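Local coordinates for adenosine monophosphate-protein transferase FICD homolog (PDB 5JJ6), which is a largely helical member of the Fic/DOC (Fido-domain) family, at residues Asp14-Val18 / Leu50-Asn54. Numbering follows the deposited sequence.
Sequences DPAKV and LAPTN
The carboxylate of Asp-14 has the methyl of Ala-51 over one face, with Ala-51 CB 3.5 Å from Asp-14 OD1. Asn-54 ND2 gives a hydrogen bond to Asp-14 OD2 (2.6 Å, N-H...O angle 155°), nearly in line with its C-O bond. The acceptor lies in the amide plane of Asn-54. The donor rises somewhat out of the carboxylate plane, toward the Ala-51 side, and the two planes are turned 43° from each other. Val-18 CG1 lies over a face of the amide, 4.3 Å from Asn-54 ND2. With CG anti to the backbone N (chi1 -177°), the amide of Asn-54 reaches across to Asp-14.

The apolar part lies beside this bond. Val-18 CG2 packs on Leu-50 CB at 3.6 Å and also meets the Ala-51 methyl. The ring of Pro-15 touches Leu-50 more loosely. Ile-57 of helix 55-67 also packs on Val-18 and Ala-51.

The contact joins the start of helix 16-26 to the type I turn between helices 37-50 and 55-67. Asn-54 N-caps helix 55-67 through OD1, bonded to Ile-57 N. Its two amide ends are thus both used, which fixes its flip. The amide N-H probably favours a charged Asp-14.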
ATOM      1  N   ASP B  14      41.898 -25.772  -1.034  1.00 85.56           N
ATOM      2  CA  ASP B  14      42.036 -25.047  -2.312  1.00 79.84           C
ATOM      3  C   ASP B  14      42.513 -25.972  -3.457  1.00 85.72           C
ATOM      4  O   ASP B  14      43.182 -26.948  -3.214  1.00 85.26           O
ATOM      5  CB  ASP B  14      43.008 -23.890  -2.145  1.00 77.85           C
ATOM      6  CG  ASP B  14      42.411 -22.752  -1.339  1.00 83.52           C
ATOM      7  OD1 ASP B  14      41.192 -22.484  -1.499  1.00 88.02           O
ATOM      8  OD2 ASP B  14      43.145 -22.139  -0.529  1.00 68.73           O
ATOM      9  N   PRO B  15      42.199 -25.665  -4.727  1.00 92.06           N
ATOM     10  CA  PRO B  15      42.739 -26.598  -5.731  1.00 93.92           C
ATOM     11  C   PRO B  15      44.253 -26.452  -5.864  1.00 92.60           C
ATOM     12  O   PRO B  15      44.769 -25.357  -5.638  1.00 91.78           O
ATOM     13  CB  PRO B  15      42.032 -26.180  -7.017  1.00 86.81           C
ATOM     14  CG  PRO B  15      41.737 -24.744  -6.810  1.00 85.94           C
ATOM     15  CD  PRO B  15      41.467 -24.550  -5.344  1.00 86.37           C
ATOM     16  N   ALA B  16      44.941 -27.533  -6.227  1.00 90.50           N
ATOM     17  CA  ALA B  16      46.404 -27.555  -6.285  1.00 87.70           C
ATOM     18  C   ALA B  16      47.006 -26.395  -7.085  1.00 90.26           C
ATOM     19  O   ALA B  16      48.107 -25.918  -6.772  1.00 90.87           O
ATOM     20  CB  ALA B  16      46.881 -28.884  -6.864  1.00 84.82           C
ATOM     21  N   LYS B  17      46.283 -25.942  -8.108  1.00 80.26           N
ATOM     22  CA  LYS B  17      46.779 -24.895  -9.000  1.00 85.54           C
ATOM     23  C   LYS B  17      47.006 -23.577  -8.256  1.00 79.54           C
ATOM     24  O   LYS B  17      47.930 -22.815  -8.568  1.00 76.49           O
ATOM     25  CB  LYS B  17      45.807 -24.699 -10.167  1.00 90.81           C
ATOM     26  CG  LYS B  17      45.398 -26.005 -10.849  1.00 91.54           C
ATOM     27  CD  LYS B  17      45.617 -25.934 -12.359  1.00 99.47           C
ATOM     28  CE  LYS B  17      46.244 -27.217 -12.909  1.00 95.44           C
ATOM     29  NZ  LYS B  17      47.713 -27.315 -12.652  1.00 86.64           N
ATOM     30  N   VAL B  18      46.159 -23.328  -7.265  1.00 75.19           N
ATOM     31  CA  VAL B  18      46.325 -22.214  -6.341  1.00 77.54           C
ATOM     32  C   VAL B  18      47.602 -22.377  -5.519  1.00 81.09           C
ATOM     33  O   VAL B  18      48.364 -21.422  -5.298  1.00 74.06           O
ATOM     34  CB  VAL B  18      45.112 -22.115  -5.401  1.00 81.29           C
ATOM     35  CG1 VAL B  18      45.472 -21.424  -4.091  1.00 72.52           C
ATOM     36  CG2 VAL B  18      43.946 -21.427  -6.110  1.00 72.73           C
ATOM     37  N   LEU B  50      40.453 -18.257  -8.322  1.00 57.35           N
ATOM     38  CA  LEU B  50      40.126 -19.593  -7.817  1.00 58.44           C
ATOM     39  C   LEU B  50      39.981 -19.697  -6.292  1.00 60.77           C
ATOM     40  O   LEU B  50      39.342 -20.628  -5.791  1.00 64.08           O
ATOM     41  CB  LEU B  50      41.192 -20.587  -8.275  1.00 64.54           C
ATOM     42  CG  LEU B  50      41.274 -20.813  -9.778  1.00 64.48           C
ATOM     43  CD1 LEU B  50      42.483 -21.657 -10.131  1.00 72.20           C
ATOM     44  CD2 LEU B  50      40.013 -21.487 -10.222  1.00 67.28           C
ATOM     45  N   ALA B  51      40.566 -18.764  -5.549  1.00 60.33           N
ATOM     46  CA  ALA B  51      40.494 -18.816  -4.088  1.00 54.41           C
ATOM     47  C   ALA B  51      40.498 -17.418  -3.516  1.00 47.97           C
ATOM     48  O   ALA B  51      41.543 -16.936  -3.122  1.00 47.53           O
ATOM     49  CB  ALA B  51      41.655 -19.612  -3.517  1.00 50.03           C
ATOM     50  N   PRO B  52      39.323 -16.786  -3.418  1.00 51.65           N
ATOM     51  CA  PRO B  52      39.249 -15.379  -3.001  1.00 49.56           C
ATOM     52  C   PRO B  52      39.577 -15.185  -1.522  1.00 47.83           C
ATOM     53  O   PRO B  52      39.958 -14.086  -1.117  1.00 49.33           O
ATOM     54  CB  PRO B  52      37.795 -15.002  -3.291  1.00 38.35           C
ATOM     55  CG  PRO B  52      37.378 -15.954  -4.335  1.00 44.43           C
ATOM     56  CD  PRO B  52      38.065 -17.238  -4.029  1.00 46.90           C
ATOM     57  N   THR B  53      39.427 -16.227  -0.718  1.00 43.19           N
ATOM     58  CA  THR B  53      39.513 -16.027   0.718  1.00 44.20           C
ATOM     59  C   THR B  53      40.803 -16.610   1.270  1.00 44.48           C
ATOM     60  O   THR B  53      40.949 -16.768   2.482  1.00 44.96           O
ATOM     61  CB  THR B  53      38.323 -16.664   1.443  1.00 41.54           C
ATOM     62  OG1 THR B  53      38.253 -18.057   1.114  1.00 43.84           O
ATOM     63  CG2 THR B  53      37.037 -15.987   0.992  1.00 44.16           C
ATOM     64  N   ASN B  54      41.745 -16.902   0.376  1.00 39.44           N
ATOM     65  CA  ASN B  54      43.032 -17.450   0.765  1.00 41.51           C
ATOM     66  C   ASN B  54      44.005 -16.339   1.174  1.00 45.68           C
ATOM     67  O   ASN B  54      44.421 -15.546   0.327  1.00 46.94           O
ATOM     68  CB  ASN B  54      43.604 -18.275  -0.382  1.00 43.85           C
ATOM     69  CG  ASN B  54      44.916 -18.946  -0.028  1.00 44.83           C
ATOM     70  OD1 ASN B  54      45.928 -18.283   0.187  1.00 43.40           O
ATOM     71  ND2 ASN B  54      44.909 -20.272   0.007  1.00 47.78           N
TER